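Local coordinates for protein serine acetyltransferase (Entamoeba histolytica, PDB 3Q1X) that probably transfers an acetyl group to the side-chain hydroxyl of L-serine, a step in cysteine biosynthesis, using a left-handed beta-helix domain that contributes to the serine site, at residues L96-L107 against F130-V141; V202-Q210 against T220-D228. All coordinates share one frame; numbering follows the deposited sequence.

Overall arrangement
Contact 1 comes first along the chain and joins two long helices of the N-terminal helical part, 82-113 and 128-144, near the centre of the subunit. Contact 2 follows in the left-handed beta-helix, where strand 203-205 of one parallel sheet leads out into a long loop and strand 225-226 of the next sheet picks the chain up again. The centres of contact 1 and contact 2 are about 22 Å apart and the nearest atoms of the two contacts about 11 Å, so they do not touch. Contact 1 ties the helices to each other and to the first coil of the beta-helix. Contact 2 builds one side of the serine pocket, which a second subunit completes with Asp-114 and Asp-179.

Contact 1. Residues L96-L107 against F130-V141; sequences LPSIKRTLKTDL and FQAVIVYRIAHV
Arg-137 reaches across to Asp-106 side-on, making a two-nitrogen salt bridge between helices 96-107 and 130-141. NE of Arg-137 bonds to OD2 of Asp-106 at 2.9 Å, on the syn lone pair and in the guanidinium plane, while NH2 of Arg-137 reaches OD1 of Asp-106 at 3.0 Å, tilted from that plane. The two flat groups are nearly coplanar, 16° apart. Over one guanidinium face lies the methyl CG2 of Thr-102, 3.4 Å from Arg-137 CZ; it stands anti to the backbone N of Thr-102, which turns it toward the arginine.

Beside this polar pair, Leu-103 fits as a knob among Phe-130, Val-133, Ile-134 and Arg-137, its CD2 lying 3.9 Å from CA of Ile-134. Leu-107 sets CD2 almost over the centre of the Phe-130 ring, 3.4 Å from the centroid, in a CH-pi contact. At the other end Ile-99 divides its branches: CG2 packs on CB of Arg-137, and CD1 meets CG2 of Val-141 at 3.9 Å.

The helices run roughly antiparallel, at 150°, with axes 10.6 Å apart. Outside them, the carbonyls of Ile-172 and Lys-173 accept from NH1 and NH2 of Arg-137, and the backbone N of Phe-176 donates to OD1 of Asp-106. The buried charges probably offset each other; the ion pair also fastens both helices to the first coil of the beta-helix, and the bonds to Asp-106, Ile-172 and Lys-173 hold the Arg-137 guanidinium in one orientation.

Contact 2. Residues V202-Q210 against T220-D228; sequences VTLGAMHFQ and TKRHPTVGD. With SER (serine), chain B.
Gly-205 and His-223 bring the two backbones closest, their CA atoms 4.7 Å apart, where 202-210 and 220-228 pass in nearly opposite directions, 163° apart, with no hydrogen bond between them. Gly-205 has an extended backbone, and its carbonyl O lies 3.4 Å from CD of Pro-224. The His-223 ring meets the peptide between Gly-205 and Ala-206 edge-on, ND1 being 3.3 Å from C of Gly-205.

Further in, Leu-204 sends CD2 to CG2 of Val-226 at 3.8 Å, the two side chains crossing at about a right angle. Strands 203-205 and 225-226 belong to different parallel sheets of the left-handed beta-helix of the hexapeptide-repeat family, so this pair packs inside the prism, with Ile-192 and Ile-232 also against Leu-204. The loop between the segments leaves the coil beside the serine site.

There Arg-222 holds the ligand carboxylate: NH2 of Arg-222 donates to O of the serine at 2.8 Å, and NE of Arg-222 bonds to its OXT, whose position is less certain. CG of Arg-222 sits between backbone N and carbonyl carbon (chi1 65°), over the face of the His-223 ring, and from there the chain runs out extended to NE. NH1 of Arg-222 is tied back to O of Thr-220 at 2.9 Å, and Glu-188 forms a salt bridge with NH2. The carbonyl O of Ala-206 lies 3.3 Å from CB of the serine, and His-208 lines the pocket.

Contact 1. Residues L96-L107 against F130-V141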
loop_
_atom_site.group_PDB
_atom_site.type_symbol
_atom_site.label_atom_id
_atom_site.label_comp_id
_atom_site.label_asym_id
_atom_site.label_seq_id
_atom_site.Cartn_x
_atom_site.Cartn_y
_atom_site.Cartn_z
ATOM N N LEU A 96 17.278 -22.166 -6.485
ATOM C CA LEU A 96 15.990 -21.990 -7.193
ATOM C C LEU A 96 15.099 -23.241 -7.246
ATOM O O LEU A 96 13.871 -23.125 -7.086
ATOM C CB LEU A 96 16.175 -21.368 -8.590
ATOM C CG LEU A 96 16.641 -19.912 -8.570
ATOM C CD1 LEU A 96 16.892 -19.414 -9.991
ATOM C CD2 LEU A 96 15.636 -19.006 -7.865
ATOM N N PRO A 97 15.691 -24.431 -7.457
ATOM C CA PRO A 97 14.835 -25.628 -7.385
ATOM C C PRO A 97 14.185 -25.840 -6.010
ATOM O O PRO A 97 12.986 -26.139 -5.952
ATOM C CB PRO A 97 15.796 -26.774 -7.728
ATOM C CG PRO A 97 16.831 -26.131 -8.579
ATOM C CD PRO A 97 17.033 -24.759 -7.978
ATOM N N SER A 98 14.942 -25.657 -4.927
ATOM C CA SER A 98 14.378 -25.854 -3.586
ATOM C C SER A 98 13.314 -24.799 -3.262
ATOM O O SER A 98 12.293 -25.109 -2.655
ATOM C CB SER A 98 15.459 -25.908 -2.497
ATOM O OG SER A 98 16.161 -24.692 -2.358
ATOM N N ILE A 99 13.559 -23.560 -3.679
ATOM C CA ILE A 99 12.564 -22.495 -3.551
ATOM C C ILE A 99 11.276 -22.841 -4.308
ATOM O O ILE A 99 10.178 -22.652 -3.785
ATOM C CB ILE A 99 13.147 -21.126 -3.987
ATOM C CG1 ILE A 99 14.297 -20.744 -3.045
ATOM C CG2 ILE A 99 12.046 -20.061 -4.027
ATOM C CD1 ILE A 99 15.150 -19.588 -3.514
ATOM N N LYS A 100 11.416 -23.356 -5.532
ATOM C CA LYS A 100 10.257 -23.787 -6.326
ATOM C C LYS A 100 9.399 -24.796 -5.545
ATOM O O LYS A 100 8.180 -24.657 -5.470
ATOM C CB LYS A 100 10.709 -24.387 -7.667
ATOM C CG LYS A 100 9.600 -25.080 -8.468
ATOM C CD LYS A 100 8.545 -24.086 -8.957
ATOM C CE LYS A 100 7.294 -24.807 -9.440
ATOM N NZ LYS A 100 7.610 -25.957 -10.331
ATOM N N ARG A 101 10.054 -25.800 -4.959
ATOM C CA ARG A 101 9.365 -26.788 -4.119
ATOM C C ARG A 101 8.669 -26.118 -2.928
ATOM O O ARG A 101 7.505 -26.406 -2.633
ATOM C CB ARG A 101 10.349 -27.874 -3.659
ATOM C CG ARG A 101 10.827 -28.760 -4.808
ATOM C CD ARG A 101 11.734 -29.915 -4.373
ATOM N NE ARG A 101 13.096 -29.497 -4.038
ATOM C CZ ARG A 101 14.152 -29.575 -4.854
ATOM N NH1 ARG A 101 14.041 -30.069 -6.082
ATOM N NH2 ARG A 101 15.335 -29.160 -4.430
ATOM N N THR A 102 9.359 -25.181 -2.280
ATOM C CA THR A 102 8.778 -24.504 -1.130
ATOM C C THR A 102 7.580 -23.651 -1.542
ATOM O O THR A 102 6.570 -23.607 -0.830
ATOM C CB THR A 102 9.805 -23.619 -0.408
ATOM O OG1 THR A 102 10.928 -24.413 -0.031
ATOM C CG2 THR A 102 9.192 -23.000 0.838
ATOM N N LEU A 103 7.696 -22.973 -2.683
ATOM C CA LEU A 103 6.612 -22.107 -3.160
ATOM C C LEU A 103 5.350 -22.918 -3.458
ATOM O O LEU A 103 4.234 -22.434 -3.258
ATOM C CB LEU A 103 7.047 -21.298 -4.385
ATOM C CG LEU A 103 7.949 -20.089 -4.103
ATOM C CD1 LEU A 103 8.403 -19.480 -5.417
ATOM C CD2 LEU A 103 7.250 -19.032 -3.247
ATOM N N LYS A 104 5.528 -24.158 -3.915
ATOM C CA LYS A 104 4.384 -25.050 -4.105
ATOM C C LYS A 104 3.660 -25.285 -2.782
ATOM O O LYS A 104 2.425 -25.234 -2.740
ATOM C CB LYS A 104 4.813 -26.378 -4.739
ATOM C CG LYS A 104 5.068 -26.267 -6.231
ATOM C CD LYS A 104 5.560 -27.589 -6.802
ATOM C CE LYS A 104 4.419 -28.577 -6.982
ATOM N NZ LYS A 104 4.918 -29.945 -7.336
ATOM N N THR A 105 4.420 -25.542 -1.716
ATOM C CA THR A 105 3.823 -25.756 -0.386
ATOM C C THR A 105 3.115 -24.499 0.132
ATOM O O THR A 105 2.040 -24.591 0.741
ATOM C CB THR A 105 4.841 -26.254 0.679
ATOM O OG1 THR A 105 5.730 -25.194 1.059
ATOM C CG2 THR A 105 5.645 -27.466 0.185
ATOM N N ASP A 106 3.703 -23.327 -0.108
ATOM C CA ASP A 106 3.044 -22.059 0.234
ATOM C C ASP A 106 1.679 -21.922 -0.455
ATOM O O ASP A 106 0.708 -21.432 0.138
ATOM C CB ASP A 106 3.938 -20.864 -0.121
ATOM C CG ASP A 106 5.300 -20.925 0.557
ATOM O OD1 ASP A 106 5.395 -21.386 1.718
ATOM O OD2 ASP A 106 6.289 -20.514 -0.073
ATOM N N LEU A 107 1.604 -22.348 -1.712
ATOM C CA LEU A 107 0.339 -22.321 -2.448
ATOM C C LEU A 107 -0.692 -23.261 -1.847
ATOM O O LEU A 107 -1.845 -22.878 -1.644
ATOM C CB LEU A 107 0.556 -22.649 -3.920
ATOM C CG LEU A 107 1.230 -21.594 -4.776
ATOM C CD1 LEU A 107 1.658 -22.231 -6.065
ATOM C CD2 LEU A 107 0.302 -20.401 -5.058
ATOM N N PHE A 130 1.223 -14.140 -1.668
ATOM C CA PHE A 130 2.019 -15.049 -2.500
ATOM C C PHE A 130 3.051 -14.324 -3.376
ATOM O O PHE A 130 4.181 -14.788 -3.508
ATOM C CB PHE A 130 1.147 -15.998 -3.317
ATOM C CG PHE A 130 1.941 -17.076 -3.995
ATOM C CD1 PHE A 130 2.575 -18.064 -3.243
ATOM C CD2 PHE A 130 2.103 -17.072 -5.376
ATOM C CE1 PHE A 130 3.341 -19.049 -3.861
ATOM C CE2 PHE A 130 2.857 -18.064 -6.007
ATOM C CZ PHE A 130 3.482 -19.044 -5.251
ATOM N N GLN A 131 2.676 -13.171 -3.928
ATOM C CA GLN A 131 3.629 -12.357 -4.687
ATOM C C GLN A 131 4.816 -11.964 -3.812
ATOM O O GLN A 131 5.971 -12.033 -4.229
ATOM C CB GLN A 131 2.957 -11.107 -5.261
ATOM C CG GLN A 131 1.622 -11.370 -5.969
ATOM C CD GLN A 131 1.720 -12.457 -7.028
ATOM O OE1 GLN A 131 2.604 -12.417 -7.889
ATOM N NE2 GLN A 131 0.823 -13.438 -6.970
ATOM N N ALA A 132 4.511 -11.595 -2.571
ATOM C CA ALA A 132 5.517 -11.184 -1.603
ATOM C C ALA A 132 6.473 -12.336 -1.285
ATOM O O ALA A 132 7.685 -12.161 -1.289
ATOM C CB ALA A 132 4.839 -10.716 -0.335
ATOM N N VAL A 133 5.913 -13.514 -1.017
ATOM C CA VAL A 133 6.727 -14.667 -0.634
ATOM C C VAL A 133 7.649 -15.144 -1.755
ATOM O O VAL A 133 8.768 -15.557 -1.469
ATOM C CB VAL A 133 5.891 -15.836 -0.010
ATOM C CG1 VAL A 133 5.224 -15.386 1.283
ATOM C CG2 VAL A 133 4.890 -16.391 -0.972
ATOM N N ILE A 134 7.187 -15.056 -3.009
ATOM C CA ILE A 134 8.009 -15.349 -4.190
ATOM C C ILE A 134 9.298 -14.537 -4.182
ATOM O O ILE A 134 10.389 -15.074 -4.364
ATOM C CB ILE A 134 7.261 -15.043 -5.511
ATOM C CG1 ILE A 134 6.133 -16.041 -5.771
ATOM C CG2 ILE A 134 8.214 -15.041 -6.690
ATOM C CD1 ILE A 134 5.285 -15.700 -7.008
ATOM N N VAL A 135 9.152 -13.232 -3.985
ATOM C CA VAL A 135 10.291 -12.337 -3.993
ATOM C C VAL A 135 11.088 -12.521 -2.698
ATOM O O VAL A 135 12.309 -12.611 -2.740
ATOM C CB VAL A 135 9.859 -10.882 -4.243
ATOM C CG1 VAL A 135 11.048 -9.958 -4.207
ATOM C CG2 VAL A 135 9.113 -10.763 -5.590
ATOM N N TYR A 136 10.402 -12.632 -1.558
ATOM C CA TYR A 136 11.094 -12.869 -0.289
ATOM C C TYR A 136 12.056 -14.069 -0.326
ATOM O O TYR A 136 13.173 -14.000 0.206
ATOM C CB TYR A 136 10.124 -13.057 0.890
ATOM C CG TYR A 136 10.781 -13.863 1.996
ATOM C CD1 TYR A 136 11.697 -13.270 2.874
ATOM C CD2 TYR A 136 10.557 -15.240 2.106
ATOM C CE1 TYR A 136 12.349 -14.034 3.857
ATOM C CE2 TYR A 136 11.207 -16.006 3.078
ATOM C CZ TYR A 136 12.097 -15.397 3.944
ATOM O OH TYR A 136 12.738 -16.160 4.899
ATOM N N ARG A 137 11.626 -15.166 -0.942
ATOM C CA ARG A 137 12.429 -16.379 -0.880
ATOM C C ARG A 137 13.747 -16.206 -1.630
ATOM O O ARG A 137 14.780 -16.783 -1.249
ATOM C CB ARG A 137 11.621 -17.599 -1.335
ATOM C CG ARG A 137 10.505 -17.929 -0.329
ATOM C CD ARG A 137 10.121 -19.404 -0.314
ATOM N NE ARG A 137 8.965 -19.648 0.554
ATOM C CZ ARG A 137 9.034 -19.778 1.878
ATOM N NH1 ARG A 137 10.212 -19.703 2.503
ATOM N NH2 ARG A 137 7.930 -19.997 2.574
ATOM N N ILE A 138 13.723 -15.371 -2.665
ATOM C CA ILE A 138 14.953 -15.038 -3.380
ATOM C C ILE A 138 15.775 -13.992 -2.619
ATOM O O ILE A 138 16.978 -14.182 -2.426
ATOM C CB ILE A 138 14.681 -14.657 -4.854
ATOM C CG1 ILE A 138 14.468 -15.931 -5.698
ATOM C CG2 ILE A 138 15.824 -13.822 -5.426
ATOM C CD1 ILE A 138 13.122 -16.619 -5.513
ATOM N N ALA A 139 15.125 -12.918 -2.157
ATOM C CA ALA A 139 15.794 -11.888 -1.345
ATOM C C ALA A 139 16.535 -12.470 -0.132
ATOM O O ALA A 139 17.633 -12.012 0.225
ATOM C CB ALA A 139 14.800 -10.824 -0.910
ATOM N N HIS A 140 15.941 -13.478 0.502
ATOM C CA HIS A 140 16.574 -14.153 1.632
ATOM C C HIS A 140 17.892 -14.853 1.275
ATOM O O HIS A 140 18.826 -14.853 2.087
ATOM C CB HIS A 140 15.608 -15.125 2.321
ATOM C CG HIS A 140 16.162 -15.730 3.573
ATOM N ND1 HIS A 140 16.490 -14.981 4.681
ATOM C CD2 HIS A 140 16.467 -17.014 3.881
ATOM C CE1 HIS A 140 16.969 -15.776 5.620
ATOM N NE2 HIS A 140 16.957 -17.015 5.165
ATOM N N VAL A 141 17.985 -15.424 0.070
ATOM C CA VAL A 141 19.248 -16.060 -0.370
ATOM C C VAL A 141 20.376 -15.023 -0.482
ATOM O O VAL A 141 21.518 -15.285 -0.090
ATOM C CB VAL A 141 19.085 -16.883 -1.675
ATOM C CG1 VAL A 141 20.393 -17.558 -2.053
ATOM C CG2 VAL A 141 18.017 -17.942 -1.496
#

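Contact 2. Residues V202-Q210 against T220-D228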
loop_
_atom_site.group_PDB
_atom_site.type_symbol
_atom_site.label_atom_id
_atom_site.label_comp_id
_atom_site.label_asym_id
_atom_site.label_seq_id
_atom_site.Cartn_x
_atom_site.Cartn_y
_atom_site.Cartn_z
ATOM N N VAL A 202 -0.445 -7.746 11.134
ATOM C CA VAL A 202 0.333 -8.510 12.108
ATOM C C VAL A 202 1.780 -8.070 12.095
ATOM O O VAL A 202 2.405 -8.008 11.033
ATOM C CB VAL A 202 0.242 -10.023 11.851
ATOM C CG1 VAL A 202 1.403 -10.778 12.523
ATOM C CG2 VAL A 202 -1.098 -10.544 12.319
ATOM N N THR A 203 2.306 -7.764 13.274
ATOM C CA THR A 203 3.738 -7.516 13.427
ATOM C C THR A 203 4.440 -8.673 14.127
ATOM O O THR A 203 4.033 -9.099 15.214
ATOM C CB THR A 203 4.030 -6.192 14.164
ATOM O OG1 THR A 203 3.524 -5.093 13.386
ATOM C CG2 THR A 203 5.536 -6.011 14.375
ATOM N N LEU A 204 5.484 -9.179 13.476
ATOM C CA LEU A 204 6.459 -10.069 14.095
ATOM C C LEU A 204 7.755 -9.288 14.091
ATOM O O LEU A 204 8.545 -9.391 13.158
ATOM C CB LEU A 204 6.616 -11.369 13.304
ATOM C CG LEU A 204 5.492 -12.399 13.441
ATOM C CD1 LEU A 204 5.705 -13.539 12.472
ATOM C CD2 LEU A 204 5.407 -12.934 14.874
ATOM N N GLY A 205 7.945 -8.471 15.121
ATOM C CA GLY A 205 8.981 -7.453 15.069
ATOM C C GLY A 205 9.463 -6.934 16.399
ATOM O O GLY A 205 9.562 -7.681 17.370
ATOM N N ALA A 206 9.780 -5.641 16.419
ATOM C CA ALA A 206 10.332 -4.988 17.590
ATOM C C ALA A 206 9.975 -3.508 17.599
ATOM O O ALA A 206 9.689 -2.925 16.550
ATOM C CB ALA A 206 11.854 -5.169 17.627
ATOM N N MET A 207 9.987 -2.918 18.793
ATOM C CA MET A 207 9.858 -1.474 18.971
ATOM C C MET A 207 11.055 -0.961 19.731
ATOM O O MET A 207 11.572 -1.649 20.610
ATOM C CB MET A 207 8.637 -1.139 19.810
ATOM C CG MET A 207 7.327 -1.397 19.166
ATOM S SD MET A 207 6.072 -0.702 20.234
ATOM C CE MET A 207 6.294 -1.605 21.775
ATOM N N HIS A 208 11.475 0.262 19.429
ATOM C CA HIS A 208 12.591 0.848 20.145
ATOM C C HIS A 208 12.250 2.213 20.714
ATOM O O HIS A 208 12.205 3.217 20.005
ATOM C CB HIS A 208 13.831 0.887 19.259
ATOM C CG HIS A 208 14.204 -0.458 18.727
ATOM N ND1 HIS A 208 14.021 -0.814 17.409
ATOM C CD2 HIS A 208 14.693 -1.555 19.350
ATOM C CE1 HIS A 208 14.407 -2.067 17.238
ATOM N NE2 HIS A 208 14.821 -2.539 18.399
ATOM N N PHE A 209 11.989 2.222 22.014
ATOM C CA PHE A 209 11.727 3.464 22.719
ATOM C C PHE A 209 13.015 4.255 22.846
ATOM O O PHE A 209 14.072 3.708 23.186
ATOM C CB PHE A 209 11.093 3.192 24.078
ATOM C CG PHE A 209 9.762 2.516 23.986
ATOM C CD1 PHE A 209 8.653 3.201 23.501
ATOM C CD2 PHE A 209 9.617 1.187 24.362
ATOM C CE1 PHE A 209 7.414 2.577 23.407
ATOM C CE2 PHE A 209 8.385 0.550 24.271
ATOM C CZ PHE A 209 7.278 1.250 23.796
ATOM N N GLN A 210 12.913 5.547 22.549
ATOM C CA GLN A 210 14.082 6.402 22.461
ATOM C C GLN A 210 14.891 6.418 23.749
ATOM O O GLN A 210 14.382 6.757 24.821
ATOM C CB GLN A 210 13.686 7.823 22.068
ATOM C CG GLN A 210 13.278 7.959 20.620
ATOM C CD GLN A 210 12.841 9.364 20.283
ATOM O OE1 GLN A 210 13.611 10.318 20.432
ATOM N NE2 GLN A 210 11.600 9.503 19.827
ATOM N N THR A 220 21.634 -7.864 15.923
ATOM C CA THR A 220 21.334 -8.829 16.995
ATOM C C THR A 220 19.906 -9.356 16.948
ATOM O O THR A 220 18.995 -8.686 16.459
ATOM C CB THR A 220 21.643 -8.328 18.433
ATOM O OG1 THR A 220 20.602 -7.449 18.889
ATOM C CG2 THR A 220 23.028 -7.661 18.512
ATOM N N LYS A 221 19.731 -10.566 17.478
ATOM C CA LYS A 221 18.430 -11.218 17.548
ATOM C C LYS A 221 17.503 -10.412 18.456
ATOM O O LYS A 221 17.770 -10.238 19.653
ATOM C CB LYS A 221 18.616 -12.664 18.031
ATOM C CG LYS A 221 17.355 -13.453 18.347
ATOM C CD LYS A 221 16.401 -13.553 17.169
ATOM C CE LYS A 221 15.437 -14.721 17.366
ATOM N NZ LYS A 221 14.283 -14.666 16.431
ATOM N N ARG A 222 16.415 -9.909 17.876
ATOM C CA ARG A 222 15.557 -8.933 18.556
ATOM C C ARG A 222 14.092 -9.028 18.119
ATOM O O ARG A 222 13.256 -8.234 18.559
ATOM C CB ARG A 222 16.084 -7.508 18.324
ATOM C CG ARG A 222 16.017 -7.066 16.863
ATOM C CD ARG A 222 17.023 -5.977 16.556
ATOM N NE ARG A 222 16.858 -5.461 15.197
ATOM C CZ ARG A 222 17.494 -5.921 14.126
ATOM N NH1 ARG A 222 18.352 -6.935 14.225
ATOM N NH2 ARG A 222 17.263 -5.362 12.941
ATOM N N HIS A 223 13.804 -9.991 17.245
ATOM C CA HIS A 223 12.458 -10.222 16.727
ATOM C C HIS A 223 12.011 -11.640 17.130
ATOM O O HIS A 223 12.855 -12.478 17.473
ATOM C CB HIS A 223 12.424 -10.039 15.199
ATOM C CG HIS A 223 12.979 -8.729 14.721
ATOM N ND1 HIS A 223 12.385 -7.515 14.999
ATOM C CD2 HIS A 223 14.059 -8.449 13.952
ATOM C CE1 HIS A 223 13.086 -6.543 14.439
ATOM N NE2 HIS A 223 14.108 -7.083 13.800
ATOM N N PRO A 224 10.691 -11.919 17.093
ATOM C CA PRO A 224 10.197 -13.201 17.606
ATOM C C PRO A 224 10.671 -14.444 16.859
ATOM O O PRO A 224 11.031 -14.380 15.682
ATOM C CB PRO A 224 8.674 -13.071 17.460
ATOM C CG PRO A 224 8.414 -11.605 17.461
ATOM C CD PRO A 224 9.580 -11.018 16.732
ATOM N N THR A 225 10.672 -15.568 17.567
ATOM C CA THR A 225 10.804 -16.881 16.961
ATOM C C THR A 225 9.455 -17.560 17.131
ATOM O O THR A 225 8.879 -17.568 18.226
ATOM C CB THR A 225 11.924 -17.711 17.621
ATOM O OG1 THR A 225 13.183 -17.060 17.417
ATOM C CG2 THR A 225 11.980 -19.127 17.049
ATOM N N VAL A 226 8.948 -18.100 16.031
ATOM C CA VAL A 226 7.624 -18.697 15.982
ATOM C C VAL A 226 7.763 -20.145 15.504
ATOM O O VAL A 226 8.494 -20.422 14.553
ATOM C CB VAL A 226 6.689 -17.867 15.049
ATOM C CG1 VAL A 226 5.367 -18.542 14.860
ATOM C CG2 VAL A 226 6.468 -16.457 15.601
ATOM N N GLY A 227 7.079 -21.064 16.183
ATOM C CA GLY A 227 7.133 -22.495 15.856
ATOM C C GLY A 227 6.260 -22.875 14.673
ATOM O O GLY A 227 6.010 -22.052 13.782
ATOM N N ASP A 228 5.804 -24.126 14.664
ATOM C CA ASP A 228 4.996 -24.670 13.570
ATOM C C ASP A 228 3.506 -24.588 13.875
ATOM O O ASP A 228 3.101 -24.575 15.039
ATOM C CB ASP A 228 5.390 -26.125 13.295
ATOM C CG ASP A 228 6.871 -26.289 12.999
ATOM O OD1 ASP A 228 7.484 -25.364 12.430
ATOM O OD2 ASP A 228 7.424 -27.361 13.320
HETATM N N SER B . 13.258 -1.766 12.159
HETATM C CA SER B . 13.328 -2.146 13.603
HETATM C C SER B . 14.313 -3.289 13.809
HETATM O O SER B . 14.868 -3.826 12.852
HETATM C CB SER B . 11.943 -2.541 14.121
HETATM O OG SER B . 11.477 -3.726 13.487
HETATM O OXT SER B . 14.570 -3.695 14.935
#